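Local coordinates for protein oxidized polyvinyl alcohol hydrolase (Pseudomonas sp. VM15C, PDB 3WWC) that hydrolyses beta-diketones such as nonane-4,6-dione and cleaves oxidized polyvinyl alcohol in the second step of polyvinyl alcohol degradation, at residues W124-P128 and W129-R133; N144-P148 and D149-F153; G180-T183 and N184-L187. The protein carries 1 engineered substitution. All blocks are in the same frame, centred on the assembly; numbering follows the deposited sequence.

Interaction 1 of 3, residues W124-P128 and W129-R133; sequences WNWNP and WFEGR. With BUA (butanoic acid), chain D.
W124 and F130 meet edge-to-face in a local loop contact, within the long connection between strand 96-100 and helix 148-160, where the chain doubles back and lines a butanoic acid site. The edge of F130 points at the five-membered ring of W124, with planes 55° apart and F130 CD1 3.4 Å from W124 CD1. Over the six-membered ring sits F130 CB, 3.5 Å from its centroid and almost exactly on the ring normal, a CH-pi contact. F130 is the centre of an inverse gamma turn. A single backbone bridge joins W124 to R133, and N125 N donates to G132 O over 2.8 Å in a fairly straight bond (162°).

Between the two arms lies a water. It accepts from W126 N and E131 N and donates to E131 OE1 at 2.8 Å, tying the side chain of the glutamate to both backbones. The E131 chain bends at its second torsion and runs alongside W126, its OE2 3.7 Å from W126 CB. Both carboxylate oxygens have further partners, Y205 OH for OE1 and S178 OG for OE2.

N125 reaches the ligand: with CG anti to the backbone N (chi1 -173°), its amide swings out to the butanoic acid, where ND2 donates to O1 at 3.0 Å, while OD1 accepts from R234. The indole of W126 offers one face to the aliphatic part of the same ligand, with its NE1 bonded to S71 OG. W126 belongs to both butanoic acid pockets. The loop rests on two helices: W126, P128 and W129 touch S178 and E131 touches T181, all on helix 178-189, whereas W124 and F130 pack on P148 at the start of helix 148-160.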
loop_
_atom_site.group_PDB
_atom_site.type_symbol
_atom_site.label_atom_id
_atom_site.label_comp_id
_atom_site.label_asym_id
_atom_site.label_seq_id
_atom_site.Cartn_x
_atom_site.Cartn_y
_atom_site.Cartn_z
ATOM N N TRP A 124 5.994 15.586 5.798
ATOM C CA TRP A 124 5.085 14.467 5.522
ATOM C C TRP A 124 3.668 14.790 5.899
ATOM O O TRP A 124 3.398 15.468 6.912
ATOM C CB TRP A 124 5.561 13.206 6.287
ATOM C CG TRP A 124 6.898 12.761 5.791
ATOM C CD1 TRP A 124 8.117 12.976 6.386
ATOM C CD2 TRP A 124 7.161 12.130 4.548
ATOM N NE1 TRP A 124 9.109 12.509 5.576
ATOM C CE2 TRP A 124 8.551 11.983 4.441
ATOM C CE3 TRP A 124 6.346 11.694 3.506
ATOM C CZ2 TRP A 124 9.149 11.407 3.338
ATOM C CZ3 TRP A 124 6.935 11.126 2.393
ATOM C CH2 TRP A 124 8.322 10.988 2.319
ATOM N N ASN A 125 2.726 14.287 5.116
ATOM C CA ASN A 125 1.346 14.576 5.386
ATOM C C ASN A 125 0.736 13.925 6.621
ATOM O O ASN A 125 0.009 14.578 7.412
ATOM C CB ASN A 125 0.459 14.192 4.187
ATOM C CG ASN A 125 -0.983 14.647 4.389
ATOM O OD1 ASN A 125 -1.239 15.846 4.357
ATOM N ND2 ASN A 125 -1.903 13.719 4.618
ATOM N N TRP A 126 1.037 12.646 6.802
ATOM C CA TRP A 126 0.390 11.814 7.819
ATOM C C TRP A 126 1.442 10.954 8.517
ATOM O O TRP A 126 2.295 10.366 7.888
ATOM C CB TRP A 126 -0.662 10.984 7.074
ATOM C CG TRP A 126 -1.738 10.492 7.977
ATOM C CD1 TRP A 126 -2.050 9.200 8.242
ATOM C CD2 TRP A 126 -2.597 11.297 8.791
ATOM N NE1 TRP A 126 -3.049 9.143 9.197
ATOM C CE2 TRP A 126 -3.398 10.421 9.538
ATOM C CE3 TRP A 126 -2.765 12.676 8.950
ATOM C CZ2 TRP A 126 -4.360 10.872 10.446
ATOM C CZ3 TRP A 126 -3.733 13.132 9.864
ATOM C CH2 TRP A 126 -4.509 12.227 10.593
ATOM N N ASN A 127 1.385 10.894 9.829
ATOM C CA ASN A 127 2.448 10.241 10.608
ATOM C C ASN A 127 2.658 8.713 10.584
ATOM O O ASN A 127 3.760 8.277 10.857
ATOM C CB ASN A 127 2.305 10.671 12.081
ATOM C CG ASN A 127 3.630 10.751 12.802
ATOM O OD1 ASN A 127 4.638 11.151 12.245
ATOM N ND2 ASN A 127 3.606 10.390 14.082
ATOM N N PRO A 128 1.630 7.883 10.281
ATOM C CA PRO A 128 1.878 6.441 10.301
ATOM C C PRO A 128 2.994 5.936 9.392
ATOM O O PRO A 128 3.783 5.052 9.778
ATOM C CB PRO A 128 0.534 5.831 9.894
ATOM C CG PRO A 128 -0.508 6.832 10.504
ATOM C CD PRO A 128 0.193 8.203 10.167
ATOM N N TRP A 129 3.045 6.477 8.170
ATOM C CA TRP A 129 4.056 6.081 7.199
ATOM C C TRP A 129 4.474 7.344 6.463
ATOM O O TRP A 129 3.745 8.314 6.415
ATOM C CB TRP A 129 3.488 5.108 6.139
ATOM C CG TRP A 129 2.846 3.823 6.700
ATOM C CD1 TRP A 129 1.491 3.566 6.852
ATOM C CD2 TRP A 129 3.528 2.653 7.169
ATOM N NE1 TRP A 129 1.304 2.317 7.398
ATOM C CE2 TRP A 129 2.532 1.729 7.602
ATOM C CE3 TRP A 129 4.879 2.291 7.279
ATOM C CZ2 TRP A 129 2.858 0.465 8.125
ATOM C CZ3 TRP A 129 5.217 1.059 7.795
ATOM C CH2 TRP A 129 4.203 0.139 8.217
ATOM N N PHE A 130 5.656 7.294 5.835
ATOM C CA PHE A 130 6.112 8.429 5.028
ATOM C C PHE A 130 5.487 8.163 3.646
ATOM O O PHE A 130 6.129 7.680 2.711
ATOM C CB PHE A 130 7.654 8.403 5.003
ATOM C CG PHE A 130 8.289 8.514 6.401
ATOM C CD1 PHE A 130 8.081 9.658 7.154
ATOM C CD2 PHE A 130 9.041 7.469 6.956
ATOM C CE1 PHE A 130 8.614 9.736 8.460
ATOM C CE2 PHE A 130 9.566 7.553 8.227
ATOM C CZ PHE A 130 9.352 8.694 8.994
ATOM N N GLU A 131 4.216 8.524 3.550
ATOM C CA GLU A 131 3.406 8.177 2.410
ATOM C C GLU A 131 2.853 9.290 1.542
ATOM O O GLU A 131 2.172 8.999 0.553
ATOM C CB GLU A 131 2.252 7.206 2.845
ATOM C CG GLU A 131 1.468 7.440 4.207
ATOM C CD GLU A 131 0.327 8.446 4.155
ATOM O OE1 GLU A 131 0.504 9.570 3.626
ATOM O OE2 GLU A 131 -0.766 8.124 4.699
ATOM N N GLY A 132 3.167 10.542 1.856
ATOM C CA GLY A 132 2.672 11.609 0.997
ATOM C C GLY A 132 3.276 12.931 1.463
ATOM O O GLY A 132 3.425 13.147 2.666
ATOM N N ARG A 133 3.559 13.814 0.528
ATOM C CA ARG A 133 4.117 15.111 0.924
ATOM C C ARG A 133 3.033 15.971 1.528
ATOM O O ARG A 133 1.867 15.873 1.151
ATOM C CB ARG A 133 4.760 15.785 -0.299
ATOM C CG ARG A 133 3.770 16.189 -1.398
ATOM C CD ARG A 133 4.542 16.806 -2.554
ATOM N NE ARG A 133 3.783 16.975 -3.782
ATOM C CZ ARG A 133 3.234 18.133 -4.155
ATOM N NH1 ARG A 133 3.355 19.201 -3.368
ATOM N NH2 ARG A 133 2.622 18.230 -5.335
HETATM C C1 BUA D . -5.593 10.744 5.232
HETATM C C2 BUA D . -5.026 12.155 5.402
HETATM C C3 BUA D . -5.986 12.989 6.255
HETATM C C4 BUA D . -5.384 14.376 6.481
HETATM O O1 BUA D . -4.461 14.732 5.717
HETATM O O2 BUA D . -5.858 15.052 7.419
HETATM O O HOH W 1 2.571 10.842 5.024
#

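Interaction 2 of 3, residues N144-P148 and D149-F153; sequences NDEGP and DSSFF
E146 and S150 face each other across the N-terminal end of helix 148-160, where G147 occupies the N-cap position. The carboxylate of E146 leans over the first turn: S150 OG donates to E146 OE1 at 2.7 Å, approaching on the anti side and 19° out of the carboxylate plane. This reach depends on both torsions. E146 CG sits between the backbone N and the carbonyl carbon (chi1 67°), with the chain extended beyond it, and S150 OG is turned anti to its own backbone N (chi1 178°). The second oxygen, E146 OE2, lies against S151 CB and forms a salt bridge with R190, which pins the other end of the carboxylate.

Before the helix, D145 closes an Asx turn: its OD1 accepts from G147 N at 2.9 Å. The backbone angles of G147, with a positive phi, would press a side chain against the preceding carbonyl. Its own carbonyl receives a long, weak bond from S151 N. P148, with no N-H to offer, begins the helix, and its O accepts from F152 N at 3.1 Å, the donor lying well above the carbonyl plane. The next bond of the helix runs from F153 N to D149 O, and that same oxygen stands 3.1 Å above the centre of the F153 ring.

D149 and S151 turn their polar ends to other parts of the fold. D149 forms a salt bridge with R48 through OD1 and accepts from F130 N through OD2, and S151 OG is hydrogen-bonded to H43. A water bridges the loop and the first turn, donating to E146 O at 2.8 Å and accepting from S150 N at 2.9 Å.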
loop_
_atom_site.group_PDB
_atom_site.type_symbol
_atom_site.label_atom_id
_atom_site.label_comp_id
_atom_site.label_asym_id
_atom_site.label_seq_id
_atom_site.Cartn_x
_atom_site.Cartn_y
_atom_site.Cartn_z
ATOM N N ASN A 144 10.292 14.551 -5.134
ATOM C CA ASN A 144 10.978 13.573 -5.955
ATOM C C ASN A 144 11.996 12.748 -5.179
ATOM O O ASN A 144 13.018 12.324 -5.716
ATOM C CB ASN A 144 11.580 14.227 -7.232
ATOM C CG ASN A 144 10.497 14.501 -8.355
ATOM O OD1 ASN A 144 10.051 13.589 -9.062
ATOM N ND2 ASN A 144 10.089 15.775 -8.492
ATOM N N ASP A 145 11.688 12.516 -3.912
ATOM C CA ASP A 145 12.476 11.669 -3.035
ATOM C C ASP A 145 11.428 10.722 -2.426
ATOM O O ASP A 145 10.480 11.185 -1.789
ATOM C CB ASP A 145 13.152 12.482 -1.925
ATOM C CG ASP A 145 14.099 11.633 -1.064
ATOM O OD1 ASP A 145 13.770 10.484 -0.633
ATOM O OD2 ASP A 145 15.196 12.148 -0.779
ATOM N N GLU A 146 11.642 9.420 -2.615
ATOM C CA GLU A 146 10.704 8.389 -2.157
ATOM C C GLU A 146 10.457 8.449 -0.679
ATOM O O GLU A 146 9.378 8.072 -0.211
ATOM C CB GLU A 146 11.230 6.995 -2.533
ATOM C CG GLU A 146 12.504 6.611 -1.795
ATOM C CD GLU A 146 13.072 5.265 -2.258
ATOM O OE1 GLU A 146 12.282 4.348 -2.532
ATOM O OE2 GLU A 146 14.320 5.118 -2.348
ATOM N N GLY A 147 11.425 8.935 0.085
ATOM C CA GLY A 147 11.230 8.948 1.540
ATOM C C GLY A 147 11.812 7.722 2.224
ATOM O O GLY A 147 12.016 6.702 1.586
ATOM N N PRO A 148 11.967 7.762 3.547
ATOM C CA PRO A 148 12.576 6.643 4.258
ATOM C C PRO A 148 11.802 5.364 4.459
ATOM O O PRO A 148 12.412 4.373 4.782
ATOM C CB PRO A 148 13.066 7.267 5.580
ATOM C CG PRO A 148 12.273 8.530 5.736
ATOM C CD PRO A 148 11.753 8.956 4.385
ATOM N N ASP A 149 10.479 5.369 4.272
ATOM C CA ASP A 149 9.798 4.108 4.392
ATOM C C ASP A 149 9.956 3.319 3.087
ATOM O O ASP A 149 10.245 2.115 3.140
ATOM C CB ASP A 149 8.285 4.318 4.690
ATOM C CG ASP A 149 7.989 4.284 6.171
ATOM O OD1 ASP A 149 8.762 3.666 6.934
ATOM O OD2 ASP A 149 6.966 4.854 6.600
ATOM N N SER A 150 9.742 3.974 1.937
ATOM C CA SER A 150 9.887 3.276 0.667
ATOM C C SER A 150 11.268 2.633 0.564
ATOM O O SER A 150 11.391 1.469 0.142
ATOM C CB SER A 150 9.608 4.262 -0.485
ATOM O OG SER A 150 9.786 3.648 -1.759
ATOM N N SER A 151 12.320 3.378 0.928
ATOM C CA SER A 151 13.670 2.782 0.847
ATOM C C SER A 151 13.921 1.722 1.914
ATOM O O SER A 151 14.596 0.719 1.657
ATOM C CB SER A 151 14.746 3.875 0.907
ATOM O OG SER A 151 14.638 4.655 2.087
ATOM N N PHE A 152 13.343 1.884 3.097
ATOM C CA PHE A 152 13.529 0.894 4.139
ATOM C C PHE A 152 12.934 -0.412 3.689
ATOM O O PHE A 152 13.527 -1.452 3.887
ATOM C CB PHE A 152 12.790 1.382 5.407
ATOM C CG PHE A 152 12.458 0.302 6.397
ATOM C CD1 PHE A 152 13.392 -0.662 6.799
ATOM C CD2 PHE A 152 11.178 0.263 6.957
ATOM C CE1 PHE A 152 13.043 -1.641 7.740
ATOM C CE2 PHE A 152 10.842 -0.723 7.907
ATOM C CZ PHE A 152 11.782 -1.677 8.298
ATOM N N PHE A 153 11.770 -0.392 3.060
ATOM C CA PHE A 153 11.135 -1.683 2.704
ATOM C C PHE A 153 11.983 -2.463 1.714
ATOM O O PHE A 153 12.016 -3.672 1.786
ATOM C CB PHE A 153 9.738 -1.462 2.074
ATOM C CG PHE A 153 8.772 -0.698 2.934
ATOM C CD1 PHE A 153 8.865 -0.644 4.327
ATOM C CD2 PHE A 153 7.762 0.004 2.298
ATOM C CE1 PHE A 153 7.947 0.124 5.072
ATOM C CE2 PHE A 153 6.837 0.765 3.008
ATOM C CZ PHE A 153 6.927 0.830 4.406
HETATM O O HOH W 2 8.683 6.704 2.154
#

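Interaction 3 of 3, residues G180-T183 and N184-L187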
loop_
_atom_site.group_PDB
_atom_site.type_symbol
_atom_site.label_atom_id
_atom_site.label_comp_id
_atom_site.label_asym_id
_atom_site.label_seq_id
_atom_site.Cartn_x
_atom_site.Cartn_y
_atom_site.Cartn_z
ATOM N N GLY A 180 -2.366 1.630 2.766
ATOM C CA GLY A 180 -2.698 1.591 1.345
ATOM C C GLY A 180 -2.078 2.794 0.630
ATOM O O GLY A 180 -1.642 2.663 -0.509
ATOM N N THR A 181 -2.039 3.966 1.286
ATOM C CA THR A 181 -1.410 5.144 0.701
ATOM C C THR A 181 0.072 4.845 0.529
ATOM O O THR A 181 0.666 5.172 -0.501
ATOM C CB THR A 181 -1.606 6.343 1.631
ATOM O OG1 THR A 181 -3.006 6.409 1.998
ATOM C CG2 THR A 181 -1.140 7.628 0.946
ATOM N N MET A 182 0.657 4.240 1.542
ATOM C CA MET A 182 2.072 3.897 1.446
ATOM C C MET A 182 2.337 2.903 0.326
ATOM O O MET A 182 3.396 2.991 -0.340
ATOM C CB MET A 182 2.542 3.354 2.809
ATOM C CG MET A 182 4.057 3.049 2.890
ATOM S SD MET A 182 5.028 4.583 2.806
ATOM C CE MET A 182 6.042 4.260 1.355
ATOM N N THR A 183 1.390 1.979 0.087
ATOM C CA THR A 183 1.539 1.005 -1.016
ATOM C C THR A 183 1.583 1.804 -2.329
ATOM O O THR A 183 2.420 1.555 -3.197
ATOM C CB THR A 183 0.364 0.045 -1.043
ATOM O OG1 THR A 183 0.375 -0.699 0.183
ATOM C CG2 THR A 183 0.501 -0.935 -2.212
ATOM N N ASN A 184 0.648 2.734 -2.523
ATOM C CA ASN A 184 0.662 3.540 -3.735
ATOM C C ASN A 184 2.012 4.263 -3.892
ATOM O O ASN A 184 2.590 4.267 -4.992
ATOM C CB ASN A 184 -0.446 4.635 -3.692
ATOM C CG ASN A 184 -1.817 4.092 -4.027
ATOM O OD1 ASN A 184 -1.949 3.128 -4.796
ATOM N ND2 ASN A 184 -2.875 4.731 -3.473
ATOM N N ARG A 185 2.499 4.893 -2.816
ATOM C CA ARG A 185 3.765 5.624 -2.944
ATOM C C ARG A 185 4.928 4.708 -3.325
ATOM O O ARG A 185 5.737 5.016 -4.218
ATOM C CB ARG A 185 4.129 6.334 -1.648
ATOM C CG ARG A 185 5.423 7.180 -1.812
ATOM C CD ARG A 185 5.635 8.108 -0.574
ATOM N NE ARG A 185 6.747 9.028 -0.830
ATOM C CZ ARG A 185 6.603 10.258 -1.310
ATOM N NH1 ARG A 185 5.382 10.742 -1.618
ATOM N NH2 ARG A 185 7.700 11.030 -1.414
ATOM N N ALA A 186 4.970 3.543 -2.695
ATOM C CA ALA A 186 6.060 2.598 -2.968
ATOM C C ALA A 186 6.003 2.093 -4.392
ATOM O O ALA A 186 7.069 1.882 -5.036
ATOM C CB ALA A 186 5.957 1.420 -1.990
ATOM N N LEU A 187 4.809 1.839 -4.915
ATOM C CA LEU A 187 4.693 1.357 -6.300
ATOM C C LEU A 187 5.117 2.437 -7.288
ATOM O O LEU A 187 5.677 2.123 -8.337
ATOM C CB LEU A 187 3.246 0.931 -6.595
ATOM C CG LEU A 187 2.793 -0.284 -5.808
ATOM C CD1 LEU A 187 1.281 -0.404 -5.985
ATOM C CD2 LEU A 187 3.540 -1.556 -6.295
#
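Four consecutive i to i+4 backbone bonds hold G180-T183 to N184-L187: N184 N to G180 O, R185 N to T181 O, A186 N to M182 O and L187 N to T183 O. The shortest, from A186 N to M182 O, measures 2.9 Å, and all four have angles of at least 160° at the hydrogen. Polar side chains add bonds beyond the two segments. T183 OG1 turns back to G179 O, T181 OG1 bonds to A177 O and to E203 N, and N184 ND2 donates to E203 O. The guanidinium of R185 reaches E146 O through NE and W142 O through NH2, with the chain fully extended from CG to NE.

This is the helix of a beta-alpha-beta unit, 178-189, linking strands 170-176 and 196-200. It follows A177, the engineered residue at the position assigned by similarity to the charge relay system, as in the nucleophile elbow of alpha/beta hydrolases.

T183 and L187 run side by side in the same direction, T183 CG2 3.9 Å from L187 CD1. The leucine branch also folds over the backbone, its CG 3.2 Å from T183 O. M182 leaves the helix with CG anti to the backbone N (chi1 -176°), then bends at chi2 and chi3, which brings CE back to 4.1 Å from R185 CB and 4.4 Å from A186 CB. Farther out, M182 meets D149, S150 and F153 of helix 148-160, while T183, A186 and L187 press on L173 of strand 170-176.

Along the chain the three contacts follow in series, with centres 10 to 11 Å apart. Interactions 1 and 2 belong to the connection after strand 96-100 and the helix it enters, 148-160; interaction 3 lies on helix 178-189, beyond strand 170-176 of the central mixed sheet. Each touches the other two. W124 CH2 packs 3.6 Å from G147 CA, joining interactions 1 and 2. F130 O lies on the sulfur of M182 and E131 CB against M182 CA, bringing in interaction 3. The ligand-lining loop thus packs on two helices, of which 178-189 follows the position assigned by similarity to the charge relay system.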